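Local coordinates for Lmo0488 protein (Listeria monocytogenes serovar 1/2a, PDB 5TED) that senses shikimate through this effector-binding domain and, as a LysR-type regulator, activates transcription of protocatechuate biosynthesis genes, probably by binding DNA, at residues Phe55-Cys60 and Lys194-Phe199; Ser104-Ser109 and Gly143-Asp148; Thr139-Leu144 and Gly150-Pro155. All blocks are in the same frame, centred on the assembly; numbering follows the deposited sequence.

Contact 1. Residues Phe55-Cys60 and Lys194-Phe199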
loop_
_atom_site.group_PDB
_atom_site.type_symbol
_atom_site.label_atom_id
_atom_site.label_comp_id
_atom_site.label_asym_id
_atom_site.label_seq_id
_atom_site.Cartn_x
_atom_site.Cartn_y
_atom_site.Cartn_z
ATOM N N PHE A 55 7.592 -12.128 12.259
ATOM C CA PHE A 55 6.262 -11.840 12.777
ATOM C C PHE A 55 5.922 -12.850 13.872
ATOM O O PHE A 55 6.209 -14.045 13.738
ATOM C CB PHE A 55 5.181 -11.923 11.667
ATOM C CG PHE A 55 5.488 -11.116 10.430
ATOM C CD1 PHE A 55 6.299 -9.997 10.487
ATOM C CD2 PHE A 55 4.957 -11.491 9.197
ATOM C CE1 PHE A 55 6.579 -9.252 9.334
ATOM C CE2 PHE A 55 5.237 -10.768 8.051
ATOM C CZ PHE A 55 6.043 -9.640 8.115
ATOM N N ASP A 56 5.326 -12.361 14.965
ATOM C CA ASP A 56 4.731 -13.239 15.972
ATOM C C ASP A 56 3.404 -13.816 15.483
ATOM O O ASP A 56 3.059 -14.964 15.791
ATOM C CB ASP A 56 4.516 -12.474 17.277
ATOM C CG ASP A 56 5.813 -11.956 17.863
ATOM O OD1 ASP A 56 6.711 -12.794 18.112
ATOM O OD2 ASP A 56 5.936 -10.721 18.063
ATOM N N LEU A 57 2.648 -13.016 14.736
ATOM C CA LEU A 57 1.331 -13.384 14.230
ATOM C C LEU A 57 1.154 -12.731 12.871
ATOM O O LEU A 57 1.740 -11.680 12.602
ATOM C CB LEU A 57 0.195 -12.904 15.146
ATOM C CG LEU A 57 0.188 -13.337 16.618
ATOM C CD1 LEU A 57 -0.838 -12.555 17.432
ATOM C CD2 LEU A 57 -0.065 -14.832 16.724
ATOM N N ALA A 58 0.302 -13.322 12.035
ATOM C CA ALA A 58 0.017 -12.721 10.743
ATOM C C ALA A 58 -1.477 -12.786 10.468
ATOM O O ALA A 58 -2.193 -13.629 11.008
ATOM C CB ALA A 58 0.790 -13.405 9.613
ATOM N N ILE A 59 -1.939 -11.859 9.641
ATOM C CA ILE A 59 -3.296 -11.851 9.123
ATOM C C ILE A 59 -3.189 -11.917 7.606
ATOM O O ILE A 59 -2.664 -10.980 6.980
ATOM C CB ILE A 59 -4.067 -10.594 9.561
ATOM C CG1 ILE A 59 -4.136 -10.520 11.103
ATOM C CG2 ILE A 59 -5.460 -10.588 8.900
ATOM C CD1 ILE A 59 -4.747 -9.209 11.652
ATOM N N CYS A 60 -3.677 -13.007 7.012
ATOM C CA CYS A 60 -3.421 -13.216 5.587
ATOM C C CYS A 60 -4.388 -14.258 5.019
ATOM O O CYS A 60 -5.316 -14.717 5.697
ATOM C CB CYS A 60 -1.957 -13.625 5.357
ATOM S SG CYS A 60 -1.548 -15.232 6.059
ATOM N N LYS A 194 -0.231 -14.225 22.736
ATOM C CA LYS A 194 -1.358 -15.103 23.013
ATOM C C LYS A 194 -2.597 -14.303 23.395
ATOM O O LYS A 194 -3.697 -14.576 22.908
ATOM C CB LYS A 194 -0.968 -16.096 24.110
ATOM C CG LYS A 194 -2.123 -16.893 24.689
ATOM C CD LYS A 194 -2.704 -17.874 23.683
ATOM C CE LYS A 194 -3.768 -18.760 24.324
ATOM N NZ LYS A 194 -4.553 -19.507 23.298
ATOM N N ALA A 195 -2.436 -13.293 24.244
ATOM C CA ALA A 195 -3.582 -12.480 24.615
ATOM C C ALA A 195 -4.187 -11.828 23.384
ATOM O O ALA A 195 -5.411 -11.815 23.221
ATOM C CB ALA A 195 -3.185 -11.427 25.652
ATOM N N PHE A 196 -3.341 -11.321 22.481
ATOM C CA PHE A 196 -3.872 -10.689 21.284
ATOM C C PHE A 196 -4.514 -11.696 20.335
ATOM O O PHE A 196 -5.560 -11.408 19.739
ATOM C CB PHE A 196 -2.785 -9.915 20.552
ATOM C CG PHE A 196 -3.306 -9.180 19.356
ATOM C CD1 PHE A 196 -4.030 -8.007 19.522
ATOM C CD2 PHE A 196 -3.095 -9.671 18.071
ATOM C CE1 PHE A 196 -4.532 -7.316 18.433
ATOM C CE2 PHE A 196 -3.586 -8.986 16.965
ATOM C CZ PHE A 196 -4.317 -7.812 17.148
ATOM N N LYS A 197 -3.885 -12.859 20.146
ATOM C CA LYS A 197 -4.476 -13.885 19.292
ATOM C C LYS A 197 -5.872 -14.257 19.777
ATOM O O LYS A 197 -6.832 -14.247 18.997
ATOM C CB LYS A 197 -3.578 -15.120 19.247
ATOM C CG LYS A 197 -4.114 -16.263 18.374
ATOM C CD LYS A 197 -3.242 -17.521 18.533
ATOM C CE LYS A 197 -3.734 -18.659 17.651
ATOM N NZ LYS A 197 -2.823 -19.834 17.781
ATOM N N ASP A 198 -6.001 -14.600 21.063
ATOM C CA ASP A 198 -7.307 -14.980 21.596
ATOM C C ASP A 198 -8.315 -13.842 21.468
ATOM O O ASP A 198 -9.474 -14.061 21.085
ATOM C CB ASP A 198 -7.180 -15.398 23.062
ATOM C CG ASP A 198 -6.400 -16.692 23.246
ATOM O OD1 ASP A 198 -6.169 -17.412 22.249
ATOM O OD2 ASP A 198 -6.041 -16.999 24.403
ATOM N N PHE A 199 -7.895 -12.622 21.796
ATOM C CA PHE A 199 -8.786 -11.478 21.655
ATOM C C PHE A 199 -9.276 -11.330 20.224
ATOM O O PHE A 199 -10.480 -11.144 19.977
ATOM C CB PHE A 199 -8.086 -10.197 22.104
ATOM C CG PHE A 199 -8.753 -8.965 21.587
ATOM C CD1 PHE A 199 -9.807 -8.404 22.269
ATOM C CD2 PHE A 199 -8.313 -8.373 20.419
ATOM C CE1 PHE A 199 -10.440 -7.275 21.776
ATOM C CE2 PHE A 199 -8.929 -7.245 19.927
ATOM C CZ PHE A 199 -9.992 -6.693 20.607
#
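Leu57 packs against Phe196 and Lys197 in one lobe of the LysR effector-binding domain, which has the periplasmic-binding-protein-like fold. It joins strand 57-60 to helix 191-208, which lies over the sheet. The CA atoms of Leu57 and Lys197 are 7.7 Å apart. Leu57 points toward the helix and makes the contact with one branch, CD1. Its CG lies anti to the carbonyl carbon (chi1 -57°), and CD1 continues extended from CG (chi2 169°) to reach the helix surface. Phe196 also points toward the strand. Its ring receives the Leu57 methyl at its edge, in the ring plane. Edge-to-face contacts of this ring with Phe25 and Phe36 carry the apolar core further. Lys197 joins with the base of its side chain: its CB is 4.2 Å from Leu57 CD1. The rest of the lysine runs out extended and away from the strand, and NZ forms a salt bridge with Glu70 and a hydrogen bond with Ser183. Leu57 also touches Leu7 and Leu181 of the flanking strands, so it is enclosed by sheet and helix together. No hydrogen bond crosses this contact. Its shortest approach is apolar, Leu57 CD1 to Phe196 CD2 at 3.7 Å.

Contact 2. Residues Ser104-Ser109 and Gly143-Asp148. With SKM ((3R,4S,5R)-3,4,5-trihydroxycyclohex-1-ene-1-carboxylic acid), chain D.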
loop_
_atom_site.group_PDB
_atom_site.type_symbol
_atom_site.label_atom_id
_atom_site.label_comp_id
_atom_site.label_asym_id
_atom_site.label_seq_id
_atom_site.Cartn_x
_atom_site.Cartn_y
_atom_site.Cartn_z
ATOM N N SER A 104 -10.071 -6.328 -20.737
ATOM C CA SER A 104 -8.709 -6.504 -20.235
ATOM C C SER A 104 -8.611 -6.209 -18.735
ATOM O O SER A 104 -9.050 -5.150 -18.264
ATOM C CB SER A 104 -7.736 -5.609 -21.004
ATOM O OG SER A 104 -6.426 -5.767 -20.491
ATOM N N TYR A 105 -7.979 -7.123 -17.993
ATOM C CA TYR A 105 -7.882 -7.023 -16.546
ATOM C C TYR A 105 -6.580 -6.383 -16.097
ATOM O O TYR A 105 -5.520 -6.560 -16.709
ATOM C CB TYR A 105 -7.975 -8.401 -15.895
ATOM C CG TYR A 105 -9.378 -8.807 -15.557
ATOM C CD1 TYR A 105 -10.194 -9.400 -16.520
ATOM C CD2 TYR A 105 -9.889 -8.613 -14.279
ATOM C CE1 TYR A 105 -11.490 -9.775 -16.226
ATOM C CE2 TYR A 105 -11.175 -8.996 -13.966
ATOM C CZ TYR A 105 -11.965 -9.586 -14.943
ATOM O OH TYR A 105 -13.240 -9.942 -14.641
ATOM N N ILE A 106 -6.691 -5.648 -14.997
ATOM C CA ILE A 106 -5.585 -5.357 -14.098
ATOM C C ILE A 106 -5.681 -6.452 -13.044
ATOM O O ILE A 106 -6.582 -6.440 -12.200
ATOM C CB ILE A 106 -5.705 -3.963 -13.483
ATOM C CG1 ILE A 106 -5.632 -2.894 -14.580
ATOM C CG2 ILE A 106 -4.631 -3.757 -12.407
ATOM C CD1 ILE A 106 -6.500 -1.709 -14.294
ATOM N N PHE A 107 -4.789 -7.432 -13.133
ATOM C CA PHE A 107 -4.861 -8.676 -12.379
ATOM C C PHE A 107 -3.895 -8.647 -11.201
ATOM O O PHE A 107 -2.868 -7.966 -11.242
ATOM C CB PHE A 107 -4.516 -9.858 -13.296
ATOM C CG PHE A 107 -5.454 -11.038 -13.176
ATOM C CD1 PHE A 107 -6.755 -10.952 -13.627
ATOM C CD2 PHE A 107 -5.010 -12.247 -12.649
ATOM C CE1 PHE A 107 -7.612 -12.050 -13.546
ATOM C CE2 PHE A 107 -5.856 -13.336 -12.551
ATOM C CZ PHE A 107 -7.165 -13.236 -13.001
ATOM N N PHE A 108 -4.238 -9.379 -10.139
ATOM C CA PHE A 108 -3.305 -9.530 -9.027
ATOM C C PHE A 108 -2.125 -10.401 -9.431
ATOM O O PHE A 108 -2.290 -11.412 -10.119
ATOM C CB PHE A 108 -4.001 -10.151 -7.816
ATOM C CG PHE A 108 -4.826 -9.169 -7.025
ATOM C CD1 PHE A 108 -4.221 -8.166 -6.290
ATOM C CD2 PHE A 108 -6.216 -9.231 -7.054
ATOM C CE1 PHE A 108 -4.985 -7.245 -5.575
ATOM C CE2 PHE A 108 -6.975 -8.316 -6.350
ATOM C CZ PHE A 108 -6.363 -7.329 -5.608
ATOM N N SER A 109 -0.928 -10.012 -8.991
ATOM C CA SER A 109 0.265 -10.807 -9.259
ATOM C C SER A 109 0.223 -12.119 -8.478
ATOM O O SER A 109 -0.590 -12.309 -7.574
ATOM C CB SER A 109 1.526 -10.035 -8.881
ATOM O OG SER A 109 1.475 -9.701 -7.510
ATOM N N GLY A 143 -6.384 2.509 -8.749
ATOM C CA GLY A 143 -5.809 3.666 -9.422
ATOM C C GLY A 143 -5.809 3.499 -10.930
ATOM O O GLY A 143 -6.212 4.401 -11.670
ATOM N N LEU A 144 -5.391 2.322 -11.407
ATOM C CA LEU A 144 -5.353 2.074 -12.847
ATOM C C LEU A 144 -6.754 1.878 -13.421
ATOM O O LEU A 144 -7.013 2.294 -14.562
ATOM C CB LEU A 144 -4.461 0.869 -13.158
ATOM C CG LEU A 144 -2.963 1.107 -12.922
ATOM C CD1 LEU A 144 -2.241 -0.224 -12.861
ATOM C CD2 LEU A 144 -2.384 1.979 -14.032
ATOM N N VAL A 145 -7.678 1.272 -12.661
ATOM C CA VAL A 145 -9.044 1.162 -13.173
ATOM C C VAL A 145 -9.628 2.546 -13.381
ATOM O O VAL A 145 -10.336 2.801 -14.363
ATOM C CB VAL A 145 -9.947 0.332 -12.237
ATOM C CG1 VAL A 145 -11.357 0.287 -12.826
ATOM C CG2 VAL A 145 -9.431 -1.066 -12.080
ATOM N N SER A 146 -9.299 3.474 -12.474
ATOM C CA SER A 146 -9.850 4.820 -12.499
ATOM C C SER A 146 -9.457 5.595 -13.754
ATOM O O SER A 146 -10.177 6.525 -14.144
ATOM C CB SER A 146 -9.372 5.572 -11.251
ATOM O OG SER A 146 -10.164 6.716 -11.004
ATOM N N VAL A 147 -8.349 5.237 -14.399
ATOM C CA VAL A 147 -7.982 5.832 -15.678
ATOM C C VAL A 147 -8.369 4.916 -16.839
ATOM O O VAL A 147 -7.868 5.073 -17.954
ATOM C CB VAL A 147 -6.492 6.220 -15.726
ATOM C CG1 VAL A 147 -6.182 7.297 -14.673
ATOM C CG2 VAL A 147 -5.605 5.014 -15.523
ATOM N N ASP A 148 -9.243 3.941 -16.581
ATOM C CA ASP A 148 -9.744 3.023 -17.602
ATOM C C ASP A 148 -8.606 2.307 -18.320
ATOM O O ASP A 148 -8.687 2.019 -19.518
ATOM C CB ASP A 148 -10.675 3.741 -18.590
ATOM C CG ASP A 148 -11.536 2.774 -19.410
ATOM O OD1 ASP A 148 -11.706 1.616 -19.000
ATOM O OD2 ASP A 148 -12.057 3.183 -20.462
HETATM O O12 SKM D . -3.875 -6.669 -0.800
HETATM C C8 SKM D . -3.829 -7.391 -2.027
HETATM C C6 SKM D . -2.641 -8.063 -2.175
HETATM O O7 SKM D . -2.604 -8.792 -3.401
HETATM C C5 SKM D . -2.360 -9.177 -0.988
HETATM C C4 SKM D . -3.493 -10.086 -0.779
HETATM C C1 SKM D . -3.324 -11.430 -0.054
HETATM O O2 SKM D . -2.168 -11.933 0.036
HETATM O O3 SKM D . -4.336 -12.028 0.425
HETATM C C10 SKM D . -4.952 -9.628 -1.259
HETATM C C9 SKM D . -5.126 -8.468 -2.079
HETATM O O11 SKM D . -6.253 -7.807 -1.659
#
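The Phe108 ring lies beside shikimate, with the ligand hydroxyl O7 placed obliquely to it. Phe108 CD1 is 3.4 Å from that O7, and Phe108 CE1 is 3.7 Å from ligand C9. The Phe107 ring has Tyr105 CG at its edge, in plane. The Tyr105 ring in turn meets Phe122 edge-to-face. The contact itself is aliphatic. Ile106 CD1 presses on Leu144 CB at 3.5 Å, tighter than usual for two carbons. The same methyl lies 3.7 Å from Val145 CG2 and also close to the Val145 backbone N. With CG1 beside the backbone N (chi1 -63°), the longer branch of Ile106 is the one aimed at the helix. Just beyond, a Schellman motif ends the helix: Asp148, with positive phi, donates its N to Val145 O at 2.7 Å, and Tyr149 N pairs with Leu144 O. Strand 104-108 runs parallel to strand 130-135, where Ile106 also touches Cys133 and Val135. Phe107 packs on helix 115-124, while Leu144 of helix 138-146 reaches Phe38 of the second subunit.

Contact 3. Residues Thr139-Leu144 and Gly150-Pro155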
loop_
_atom_site.group_PDB
_atom_site.type_symbol
_atom_site.label_atom_id
_atom_site.label_comp_id
_atom_site.label_asym_id
_atom_site.label_seq_id
_atom_site.Cartn_x
_atom_site.Cartn_y
_atom_site.Cartn_z
ATOM N N THR A 139 -4.503 -0.224 -3.841
ATOM C CA THR A 139 -4.714 1.140 -4.314
ATOM C C THR A 139 -4.115 1.330 -5.703
ATOM O O THR A 139 -4.694 2.057 -6.514
ATOM C CB THR A 139 -4.167 2.177 -3.322
ATOM O OG1 THR A 139 -2.748 2.196 -3.380
ATOM C CG2 THR A 139 -4.574 1.800 -1.909
ATOM N N ALA A 140 -2.997 0.648 -6.011
ATOM C CA ALA A 140 -2.453 0.692 -7.370
ATOM C C ALA A 140 -3.441 0.106 -8.375
ATOM O O ALA A 140 -3.522 0.561 -9.523
ATOM C CB ALA A 140 -1.122 -0.055 -7.437
ATOM N N MET A 141 -4.193 -0.919 -7.964
ATOM C CA MET A 141 -5.169 -1.539 -8.855
ATOM C C MET A 141 -6.324 -0.591 -9.159
ATOM O O MET A 141 -6.632 -0.325 -10.326
ATOM C CB MET A 141 -5.674 -2.844 -8.236
ATOM C CG MET A 141 -6.767 -3.572 -9.051
ATOM S SD MET A 141 -7.029 -5.238 -8.386
ATOM C CE MET A 141 -5.587 -6.144 -8.888
ATOM N N VAL A 142 -7.009 -0.092 -8.123
ATOM C CA VAL A 142 -8.122 0.807 -8.417
ATOM C C VAL A 142 -7.616 2.102 -9.061
ATOM O O VAL A 142 -8.317 2.717 -9.886
ATOM C CB VAL A 142 -8.973 1.067 -7.160
ATOM C CG1 VAL A 142 -8.187 1.796 -6.080
ATOM C CG2 VAL A 142 -10.257 1.823 -7.553
ATOM N N GLY A 143 -6.384 2.509 -8.749
ATOM C CA GLY A 143 -5.809 3.666 -9.422
ATOM C C GLY A 143 -5.809 3.499 -10.930
ATOM O O GLY A 143 -6.212 4.401 -11.670
ATOM N N LEU A 144 -5.391 2.322 -11.407
ATOM C CA LEU A 144 -5.353 2.074 -12.847
ATOM C C LEU A 144 -6.754 1.878 -13.421
ATOM O O LEU A 144 -7.013 2.294 -14.562
ATOM C CB LEU A 144 -4.461 0.869 -13.158
ATOM C CG LEU A 144 -2.963 1.107 -12.922
ATOM C CD1 LEU A 144 -2.241 -0.224 -12.861
ATOM C CD2 LEU A 144 -2.384 1.979 -14.032
ATOM N N GLY A 150 -7.913 -0.659 -17.411
ATOM C CA GLY A 150 -8.425 -2.015 -17.421
ATOM C C GLY A 150 -9.579 -2.103 -16.447
ATOM O O GLY A 150 -9.998 -1.101 -15.859
ATOM N N ILE A 151 -10.096 -3.317 -16.280
ATOM C CA ILE A 151 -11.067 -3.606 -15.229
ATOM C C ILE A 151 -10.380 -4.486 -14.191
ATOM O O ILE A 151 -9.278 -4.985 -14.402
ATOM C CB ILE A 151 -12.344 -4.283 -15.766
ATOM C CG1 ILE A 151 -12.042 -5.692 -16.296
ATOM C CG2 ILE A 151 -13.043 -3.397 -16.813
ATOM C CD1 ILE A 151 -13.329 -6.478 -16.642
ATOM N N SER A 152 -11.063 -4.721 -13.070
ATOM C CA SER A 152 -10.452 -5.600 -12.079
ATOM C C SER A 152 -11.520 -6.342 -11.283
ATOM O O SER A 152 -12.677 -5.927 -11.220
ATOM C CB SER A 152 -9.534 -4.811 -11.133
ATOM O OG SER A 152 -10.298 -4.096 -10.176
ATOM N N ILE A 153 -11.106 -7.464 -10.686
ATOM C CA ILE A 153 -11.834 -8.120 -9.604
ATOM C C ILE A 153 -10.986 -7.982 -8.347
ATOM O O ILE A 153 -9.792 -8.295 -8.367
ATOM C CB ILE A 153 -12.112 -9.597 -9.925
ATOM C CG1 ILE A 153 -12.796 -10.296 -8.748
ATOM C CG2 ILE A 153 -10.815 -10.322 -10.253
ATOM C CD1 ILE A 153 -13.227 -11.731 -9.062
ATOM N N MET A 154 -11.582 -7.504 -7.260
ATOM C CA MET A 154 -10.806 -7.177 -6.068
ATOM C C MET A 154 -11.750 -7.128 -4.876
ATOM O O MET A 154 -12.970 -7.131 -5.046
ATOM C CB MET A 154 -10.061 -5.841 -6.232
ATOM C CG MET A 154 -10.960 -4.641 -6.407
ATOM S SD MET A 154 -10.095 -3.129 -6.929
ATOM C CE MET A 154 -8.905 -2.935 -5.595
ATOM N N PRO A 155 -11.214 -7.072 -3.656
ATOM C CA PRO A 155 -12.085 -6.954 -2.479
ATOM C C PRO A 155 -12.811 -5.622 -2.472
ATOM O O PRO A 155 -12.248 -4.586 -2.832
ATOM C CB PRO A 155 -11.115 -7.050 -1.288
ATOM C CG PRO A 155 -9.806 -7.430 -1.829
ATOM C CD PRO A 155 -9.788 -7.052 -3.296
#
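Met141 of helix 138-146 packs on Ser152 and Met154, and this is the tight part of the contact. All three side chains set out toward the opposite segment. Met141 has CG anti to the backbone N (chi1 177°). The chain then runs straight out from the helix. This extended start lays CG and SD on the strand; the bend at chi3 (-73°) turns only the terminal CE. Met141 CG is 3.7 Å from Ser152 CB, and Met141 SD is 3.8 Å from Met154 CB. Met154 runs past Met141 in the reverse direction. Its SD is 4.0 Å from Met141 SD, so the two thioethers lie alongside each other. The contact relies on shape and dispersion, for no hydrogen bond joins the two segments.

The packing is looser on both flanks. Met154 CE approaches Val142 CB only to 4.3 Å. At the other end Leu144 O and Gly150 N are 4.2 Å apart, where the chain turns from helix to strand. Thr139 is partly exposed and points away from the strand; its OG1 is hydrogen-bonded to Glu137.

The axes of segments 139-144 and 152-155 come within 9.6 Å and run roughly antiparallel, at 142°. Strand 130-135, helix 138-146 and the chain from Ile151 on are consistent with a beta-alpha-beta crossover, with strand 104-108 between the two strands, in keeping with the alpha/beta lobes of the periplasmic-binding-protein-like fold. Both elements reach the effector pocket: Asp138 of the helix is hydrogen-bonded to shikimate, and Pro155 at the end of the strand touches it.

How the contacts relate
Contacts 2 and 3 lie together in one lobe of the domain, with centres about 4 Å apart. They share Gly143 and Leu144 of helix 138-146. Ile151 of contact 3 also pairs with the backbone of Ser104 and Ile106 of contact 2. Contact 1 is on the opposite side of the chain's centre, about 29 Å from contact 3 and 32 Å from contact 2, centre to centre. Its segments come first and last along the chain and enclose the others. Contacts 1 and 3 reach the same mixed sheet. Shikimate is hydrogen-bonded by Thr43 and Ser61 and also by Ser112 and Asp138, consistent with an effector held between two lobes.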